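Long-range contact in MHC class I antigen (Ctenopharyngodon idella, PDB 5H5Z), which probably presents peptides at the cell surface to T cells, as a class I heavy chain paired with beta-2-microglobulin: residues A[1-13]-A[21-33]. Residues are numbered along the deposited sequence; the frame is centred on the assembly and turned at random.
Sequences GTHSLKYVYTGVS and FTAVGMVDDGQFM
Phe21 turns its edge onto one face of the Tyr9 ring, a T-shaped pair with CZ of Phe21 3.7 Å from CG of Tyr9 and the planes at 63°. Tyr7 has the methyl CE of Met33 at its edge, near the ring plane, while its OH, hydrogen-bonded to the backbone of the bound peptide, also meets the rim of Phe32 at CZ. Gly25, paired with Tyr7, leaves room for this ring, and Phe32 and Met33 face Gly25 as a classic beta bulge. The imidazole of His3 and the carboxylate of Asp28 are nearly coplanar: ND1 of His3 donates to the syn lone pair of OD2 of Asp28 at 2.7 Å, and OD1 of Asp28 accepts the N-H of Ser4. Asp28 thus ties the type I' turn of residues 27-30 to strand 3-13. NZ of Lys6 forms a salt bridge with OD1 of Asp29 (2.9 Å). Antiparallel pairing of 3-13 with 21-27 forms part of the floor of the peptide groove. Its aromatic face carries Tyr7 and Tyr9, which touch the bound peptide; Val8 and Val24 pack against beta-2-microglobulin on the other. The two N-H donors meeting the Asp28 carboxylate probably favour its anionic form, and the in-plane bond probably fixes the rotation of the His3 ring.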
ATOM      1  N   GLY A   1      17.364  10.932  -7.288  1.00 36.29           N
ATOM      2  CA  GLY A   1      16.696  10.310  -6.114  1.00 33.40           C
ATOM      3  C   GLY A   1      16.808   8.797  -6.130  1.00 29.79           C
ATOM      4  O   GLY A   1      17.184   8.197  -7.144  1.00 27.23           O
ATOM      5  N   THR A   2      16.489   8.181  -4.999  1.00 25.62           N
ATOM      6  CA  THR A   2      16.441   6.728  -4.892  1.00 24.04           C
ATOM      7  C   THR A   2      15.175   6.220  -5.572  1.00 22.52           C
ATOM      8  O   THR A   2      14.126   6.862  -5.516  1.00 23.54           O
ATOM      9  CB  THR A   2      16.485   6.287  -3.409  1.00 31.28           C
ATOM     10  OG1 THR A   2      17.719   6.720  -2.823  1.00 31.87           O
ATOM     11  CG2 THR A   2      16.373   4.773  -3.261  1.00 26.34           C
ATOM     12  N   HIS A   3      15.278   5.077  -6.237  1.00 19.41           N
ATOM     13  CA  HIS A   3      14.120   4.449  -6.850  1.00 18.25           C
ATOM     14  C   HIS A   3      14.185   2.965  -6.613  1.00 17.97           C
ATOM     15  O   HIS A   3      15.263   2.425  -6.345  1.00 21.20           O
ATOM     16  CB  HIS A   3      14.054   4.738  -8.351  1.00 20.42           C
ATOM     17  CG  HIS A   3      13.932   6.193  -8.675  1.00 21.72           C
ATOM     18  ND1 HIS A   3      12.784   6.918  -8.430  1.00 23.44           N
ATOM     19  CD2 HIS A   3      14.822   7.067  -9.201  1.00 21.09           C
ATOM     20  CE1 HIS A   3      12.971   8.173  -8.797  1.00 21.42           C
ATOM     21  NE2 HIS A   3      14.199   8.289  -9.269  1.00 22.74           N
ATOM     22  N   SER A   4      13.034   2.309  -6.707  1.00 18.13           N
ATOM     23  CA  SER A   4      12.956   0.874  -6.460  1.00 17.58           C
ATOM     24  C   SER A   4      12.026   0.167  -7.431  1.00 16.78           C
ATOM     25  O   SER A   4      11.059   0.752  -7.927  1.00 18.33           O
ATOM     26  CB  SER A   4      12.484   0.610  -5.025  1.00 19.67           C
ATOM     27  OG  SER A   4      11.141   1.034  -4.858  1.00 19.22           O
ATOM     28  N   LEU A   5      12.333  -1.104  -7.686  1.00 16.35           N
ATOM     29  CA  LEU A   5      11.487  -2.004  -8.452  1.00 15.97           C
ATOM     30  C   LEU A   5      11.187  -3.200  -7.556  1.00 15.85           C
ATOM     31  O   LEU A   5      12.108  -3.793  -6.987  1.00 17.06           O
ATOM     32  CB  LEU A   5      12.205  -2.456  -9.739  1.00 16.19           C
ATOM     33  CG  LEU A   5      11.569  -3.584 -10.565  1.00 15.30           C
ATOM     34  CD1 LEU A   5      10.156  -3.257 -11.034  1.00 16.75           C
ATOM     35  CD2 LEU A   5      12.454  -3.966 -11.753  1.00 18.75           C
ATOM     36  N   LYS A   6       9.905  -3.536  -7.411  1.00 15.62           N
ATOM     37  CA  LYS A   6       9.490  -4.632  -6.531  1.00 15.77           C
ATOM     38  C   LYS A   6       8.367  -5.456  -7.140  1.00 16.33           C
ATOM     39  O   LYS A   6       7.469  -4.926  -7.806  1.00 17.52           O
ATOM     40  CB  LYS A   6       9.009  -4.104  -5.168  1.00 19.57           C
ATOM     41  CG  LYS A   6      10.014  -3.267  -4.397  1.00 23.16           C
ATOM     42  CD  LYS A   6       9.361  -2.663  -3.166  1.00 31.05           C
ATOM     43  CE  LYS A   6      10.326  -1.812  -2.360  1.00 30.68           C
ATOM     44  NZ  LYS A   6       9.597  -1.208  -1.209  1.00 29.17           N
ATOM     45  N   TYR A   7       8.428  -6.760  -6.900  1.00 17.34           N
ATOM     46  CA  TYR A   7       7.350  -7.659  -7.274  1.00 16.80           C
ATOM     47  C   TYR A   7       6.808  -8.333  -6.032  1.00 15.94           C
ATOM     48  O   TYR A   7       7.569  -8.724  -5.149  1.00 16.76           O
ATOM     49  CB  TYR A   7       7.830  -8.687  -8.305  1.00 17.57           C
ATOM     50  CG  TYR A   7       8.083  -8.047  -9.645  1.00 17.97           C
ATOM     51  CD1 TYR A   7       7.047  -7.872 -10.556  1.00 19.16           C
ATOM     52  CD2 TYR A   7       9.355  -7.591  -9.993  1.00 18.68           C
ATOM     53  CE1 TYR A   7       7.265  -7.274 -11.789  1.00 19.85           C
ATOM     54  CE2 TYR A   7       9.583  -6.986 -11.220  1.00 19.56           C
ATOM     55  CZ  TYR A   7       8.534  -6.832 -12.113  1.00 20.17           C
ATOM     56  OH  TYR A   7       8.748  -6.227 -13.331  1.00 24.11           O
ATOM     57  N   VAL A   8       5.485  -8.433  -5.959  1.00 16.24           N
ATOM     58  CA  VAL A   8       4.827  -9.150  -4.863  1.00 17.98           C
ATOM     59  C   VAL A   8       3.881 -10.197  -5.449  1.00 17.90           C
ATOM     60  O   VAL A   8       2.962  -9.862  -6.198  1.00 20.39           O
ATOM     61  CB  VAL A   8       4.119  -8.203  -3.851  1.00 22.12           C
ATOM     62  CG1 VAL A   8       5.141  -7.352  -3.100  1.00 21.90           C
ATOM     63  CG2 VAL A   8       3.075  -7.327  -4.527  1.00 23.46           C
ATOM     64  N   TYR A   9       4.150 -11.468  -5.152  1.00 18.27           N
ATOM     65  CA  TYR A   9       3.325 -12.572  -5.643  1.00 18.02           C
ATOM     66  C   TYR A   9       2.483 -13.132  -4.500  1.00 17.59           C
ATOM     67  O   TYR A   9       3.008 -13.385  -3.410  1.00 19.05           O
ATOM     68  CB  TYR A   9       4.177 -13.730  -6.158  1.00 20.77           C
ATOM     69  CG  TYR A   9       5.122 -13.468  -7.323  1.00 20.32           C
ATOM     70  CD1 TYR A   9       5.084 -12.277  -8.059  1.00 21.46           C
ATOM     71  CD2 TYR A   9       6.046 -14.443  -7.694  1.00 22.31           C
ATOM     72  CE1 TYR A   9       5.958 -12.066  -9.120  1.00 21.37           C
ATOM     73  CE2 TYR A   9       6.913 -14.248  -8.760  1.00 21.42           C
ATOM     74  CZ  TYR A   9       6.867 -13.060  -9.463  1.00 22.40           C
ATOM     75  OH  TYR A   9       7.743 -12.880 -10.505  1.00 23.32           O
ATOM     76  N   THR A  10       1.196 -13.357  -4.757  1.00 17.70           N
ATOM     77  CA  THR A  10       0.320 -14.024  -3.781  1.00 19.85           C
ATOM     78  C   THR A  10      -0.288 -15.305  -4.345  1.00 21.53           C
ATOM     79  O   THR A  10      -1.014 -15.275  -5.340  1.00 22.89           O
ATOM     80  CB  THR A  10      -0.821 -13.109  -3.294  1.00 20.58           C
ATOM     81  OG1 THR A  10      -0.277 -11.888  -2.778  1.00 21.58           O
ATOM     82  CG2 THR A  10      -1.649 -13.806  -2.198  1.00 20.13           C
ATOM     83  N   GLY A  11      -0.019 -16.416  -3.674  1.00 24.07           N
ATOM     84  CA  GLY A  11      -0.607 -17.687  -4.032  1.00 25.30           C
ATOM     85  C   GLY A  11      -1.569 -18.153  -2.951  1.00 26.44           C
ATOM     86  O   GLY A  11      -1.255 -18.104  -1.770  1.00 26.43           O
ATOM     87  N   VAL A  12      -2.756 -18.561  -3.369  1.00 26.05           N
ATOM     88  CA  VAL A  12      -3.765 -19.059  -2.448  1.00 30.27           C
ATOM     89  C   VAL A  12      -4.260 -20.440  -2.858  1.00 30.35           C
ATOM     90  O   VAL A  12      -4.599 -20.663  -4.005  1.00 31.39           O
ATOM     91  CB  VAL A  12      -4.966 -18.111  -2.387  1.00 31.52           C
ATOM     92  CG1 VAL A  12      -5.973 -18.590  -1.358  1.00 32.86           C
ATOM     93  CG2 VAL A  12      -4.501 -16.701  -2.075  1.00 33.77           C
ATOM     94  N   SER A  13      -4.336 -21.353  -1.903  1.00 30.29           N
ATOM     95  CA  SER A  13      -4.880 -22.666  -2.184  1.00 35.84           C
ATOM     96  C   SER A  13      -6.248 -22.783  -1.534  1.00 41.69           C
ATOM     97  O   SER A  13      -6.394 -22.496  -0.356  1.00 41.90           O
ATOM     98  CB  SER A  13      -3.954 -23.750  -1.645  1.00 46.68           C
ATOM     99  OG  SER A  13      -3.823 -23.637  -0.240  1.00 57.59           O
ATOM    100  N   PHE A  21      -3.213 -17.396  -8.185  1.00 23.35           N
ATOM    101  CA  PHE A  21      -1.973 -16.638  -8.228  1.00 23.81           C
ATOM    102  C   PHE A  21      -2.265 -15.204  -8.627  1.00 21.86           C
ATOM    103  O   PHE A  21      -3.028 -14.966  -9.560  1.00 23.34           O
ATOM    104  CB  PHE A  21      -1.003 -17.275  -9.235  1.00 23.47           C
ATOM    105  CG  PHE A  21       0.334 -16.596  -9.310  1.00 21.74           C
ATOM    106  CD1 PHE A  21       1.348 -16.926  -8.418  1.00 21.52           C
ATOM    107  CD2 PHE A  21       0.589 -15.637 -10.287  1.00 22.10           C
ATOM    108  CE1 PHE A  21       2.586 -16.309  -8.487  1.00 22.24           C
ATOM    109  CE2 PHE A  21       1.828 -15.013 -10.363  1.00 22.76           C
ATOM    110  CZ  PHE A  21       2.828 -15.351  -9.461  1.00 22.35           C
ATOM    111  N   THR A  22      -1.655 -14.261  -7.911  1.00 21.68           N
ATOM    112  CA  THR A  22      -1.712 -12.842  -8.251  1.00 20.43           C
ATOM    113  C   THR A  22      -0.300 -12.260  -8.176  1.00 20.69           C
ATOM    114  O   THR A  22       0.440 -12.532  -7.231  1.00 21.96           O
ATOM    115  CB  THR A  22      -2.637 -12.061  -7.285  1.00 24.94           C
ATOM    116  OG1 THR A  22      -3.940 -12.654  -7.272  1.00 25.48           O
ATOM    117  CG2 THR A  22      -2.763 -10.594  -7.703  1.00 25.38           C
ATOM    118  N   ALA A  23       0.079 -11.468  -9.175  1.00 22.29           N
ATOM    119  CA  ALA A  23       1.356 -10.771  -9.141  1.00 19.50           C
ATOM    120  C   ALA A  23       1.130  -9.285  -9.380  1.00 19.78           C
ATOM    121  O   ALA A  23       0.369  -8.904 -10.274  1.00 20.59           O
ATOM    122  CB  ALA A  23       2.304 -11.339 -10.190  1.00 21.96           C
ATOM    123  N   VAL A  24       1.776  -8.458  -8.559  1.00 18.55           N
ATOM    124  CA  VAL A  24       1.791  -7.002  -8.749  1.00 17.58           C
ATOM    125  C   VAL A  24       3.242  -6.510  -8.826  1.00 17.64           C
ATOM    126  O   VAL A  24       4.088  -6.917  -8.029  1.00 17.96           O
ATOM    127  CB  VAL A  24       1.018  -6.280  -7.611  1.00 19.29           C
ATOM    128  CG1 VAL A  24       1.274  -4.776  -7.615  1.00 21.30           C
ATOM    129  CG2 VAL A  24      -0.475  -6.575  -7.705  1.00 20.75           C
ATOM    130  N   GLY A  25       3.534  -5.644  -9.794  1.00 17.39           N
ATOM    131  CA  GLY A  25       4.848  -5.025  -9.876  1.00 17.95           C
ATOM    132  C   GLY A  25       4.744  -3.540  -9.612  1.00 15.71           C
ATOM    133  O   GLY A  25       3.773  -2.904 -10.026  1.00 16.97           O
ATOM    134  N   MET A  26       5.746  -3.000  -8.924  1.00 16.83           N
ATOM    135  CA  MET A  26       5.735  -1.615  -8.471  1.00 17.23           C
ATOM    136  C   MET A  26       7.072  -0.931  -8.725  1.00 17.50           C
ATOM    137  O   MET A  26       8.132  -1.538  -8.551  1.00 18.77           O
ATOM    138  CB  MET A  26       5.434  -1.557  -6.968  1.00 20.14           C
ATOM    139  CG  MET A  26       4.040  -2.015  -6.572  1.00 23.28           C
ATOM    140  SD  MET A  26       3.917  -2.207  -4.787  1.00 30.23           S
ATOM    141  CE  MET A  26       4.682  -3.811  -4.553  1.00 34.75           C
ATOM    142  N   VAL A  27       7.016   0.334  -9.137  1.00 16.58           N
ATOM    143  CA  VAL A  27       8.181   1.202  -9.097  1.00 18.20           C
ATOM    144  C   VAL A  27       7.882   2.304  -8.088  1.00 17.24           C
ATOM    145  O   VAL A  27       6.833   2.953  -8.174  1.00 19.58           O
ATOM    146  CB  VAL A  27       8.529   1.760 -10.496  1.00 17.75           C
ATOM    147  CG1 VAL A  27       9.622   2.827 -10.429  1.00 16.97           C
ATOM    148  CG2 VAL A  27       8.982   0.619 -11.386  1.00 19.39           C
ATOM    149  N   ASP A  28       8.787   2.480  -7.124  1.00 18.72           N
ATOM    150  CA  ASP A  28       8.598   3.427  -6.009  1.00 18.93           C
ATOM    151  C   ASP A  28       7.265   3.182  -5.301  1.00 20.76           C
ATOM    152  O   ASP A  28       6.553   4.125  -4.917  1.00 21.81           O
ATOM    153  CB  ASP A  28       8.727   4.886  -6.499  1.00 19.96           C
ATOM    154  CG  ASP A  28      10.121   5.205  -7.038  1.00 23.55           C
ATOM    155  OD1 ASP A  28      11.002   4.316  -7.029  1.00 25.14           O
ATOM    156  OD2 ASP A  28      10.337   6.353  -7.476  1.00 24.64           O
ATOM    157  N   ASP A  29       6.937   1.897  -5.151  1.00 21.22           N
ATOM    158  CA  ASP A  29       5.727   1.433  -4.460  1.00 22.95           C
ATOM    159  C   ASP A  29       4.418   1.822  -5.145  1.00 22.00           C
ATOM    160  O   ASP A  29       3.341   1.727  -4.550  1.00 26.52           O
ATOM    161  CB  ASP A  29       5.761   1.850  -2.984  1.00 25.73           C
ATOM    162  CG  ASP A  29       7.007   1.350  -2.277  1.00 28.11           C
ATOM    163  OD1 ASP A  29       7.212   0.120  -2.240  1.00 30.05           O
ATOM    164  OD2 ASP A  29       7.789   2.179  -1.771  1.00 30.34           O
ATOM    165  N   GLY A  30       4.519   2.228  -6.409  1.00 19.63           N
ATOM    166  CA  GLY A  30       3.356   2.498  -7.244  1.00 22.17           C
ATOM    167  C   GLY A  30       3.224   1.410  -8.291  1.00 23.47           C
ATOM    168  O   GLY A  30       4.178   1.127  -9.026  1.00 22.94           O
ATOM    169  N   GLN A  31       2.045   0.798  -8.364  1.00 20.55           N
ATOM    170  CA  GLN A  31       1.831  -0.348  -9.246  1.00 19.43           C
ATOM    171  C   GLN A  31       1.933   0.031 -10.721  1.00 19.56           C
ATOM    172  O   GLN A  31       1.324   1.007 -11.150  1.00 22.44           O
ATOM    173  CB  GLN A  31       0.467  -0.996  -8.995  1.00 20.49           C
ATOM    174  CG  GLN A  31       0.133  -2.044 -10.049  1.00 22.40           C
ATOM    175  CD  GLN A  31      -1.285  -2.576  -9.982  1.00 24.57           C
ATOM    176  OE1 GLN A  31      -1.520  -3.755 -10.260  1.00 25.65           O
ATOM    177  NE2 GLN A  31      -2.240  -1.715  -9.644  1.00 24.88           N
ATOM    178  N   PHE A  32       2.691  -0.750 -11.488  1.00 18.64           N
ATOM    179  CA  PHE A  32       2.748  -0.562 -12.940  1.00 18.93           C
ATOM    180  C   PHE A  32       2.348  -1.821 -13.722  1.00 20.12           C
ATOM    181  O   PHE A  32       2.160  -1.760 -14.936  1.00 21.02           O
ATOM    182  CB  PHE A  32       4.137  -0.054 -13.375  1.00 18.97           C
ATOM    183  CG  PHE A  32       5.197  -1.128 -13.420  1.00 19.30           C
ATOM    184  CD1 PHE A  32       5.881  -1.498 -12.267  1.00 17.30           C
ATOM    185  CD2 PHE A  32       5.515  -1.765 -14.621  1.00 21.40           C
ATOM    186  CE1 PHE A  32       6.852  -2.488 -12.299  1.00 17.95           C
ATOM    187  CE2 PHE A  32       6.490  -2.760 -14.664  1.00 19.80           C
ATOM    188  CZ  PHE A  32       7.160  -3.124 -13.501  1.00 19.42           C
ATOM    189  N   MET A  33       2.209  -2.950 -13.023  1.00 19.17           N
ATOM    190  CA  MET A  33       1.923  -4.241 -13.658  1.00 20.21           C
ATOM    191  C   MET A  33       0.953  -5.053 -12.807  1.00 18.56           C
ATOM    192  O   MET A  33       1.009  -4.990 -11.576  1.00 20.52           O
ATOM    193  CB  MET A  33       3.233  -5.015 -13.859  1.00 24.16           C
ATOM    194  CG  MET A  33       3.103  -6.414 -14.447  1.00 31.04           C
ATOM    195  SD  MET A  33       2.659  -7.661 -13.223  1.00 36.50           S
ATOM    196  CE  MET A  33       4.119  -7.706 -12.212  1.00 33.00           C
TER
HETATM  197  O   HOH W   1       8.673  -0.376  -5.716  1.00 24.97           O
HETATM  198  O   HOH W   2      -3.879 -14.737  -5.521  1.00 28.81           O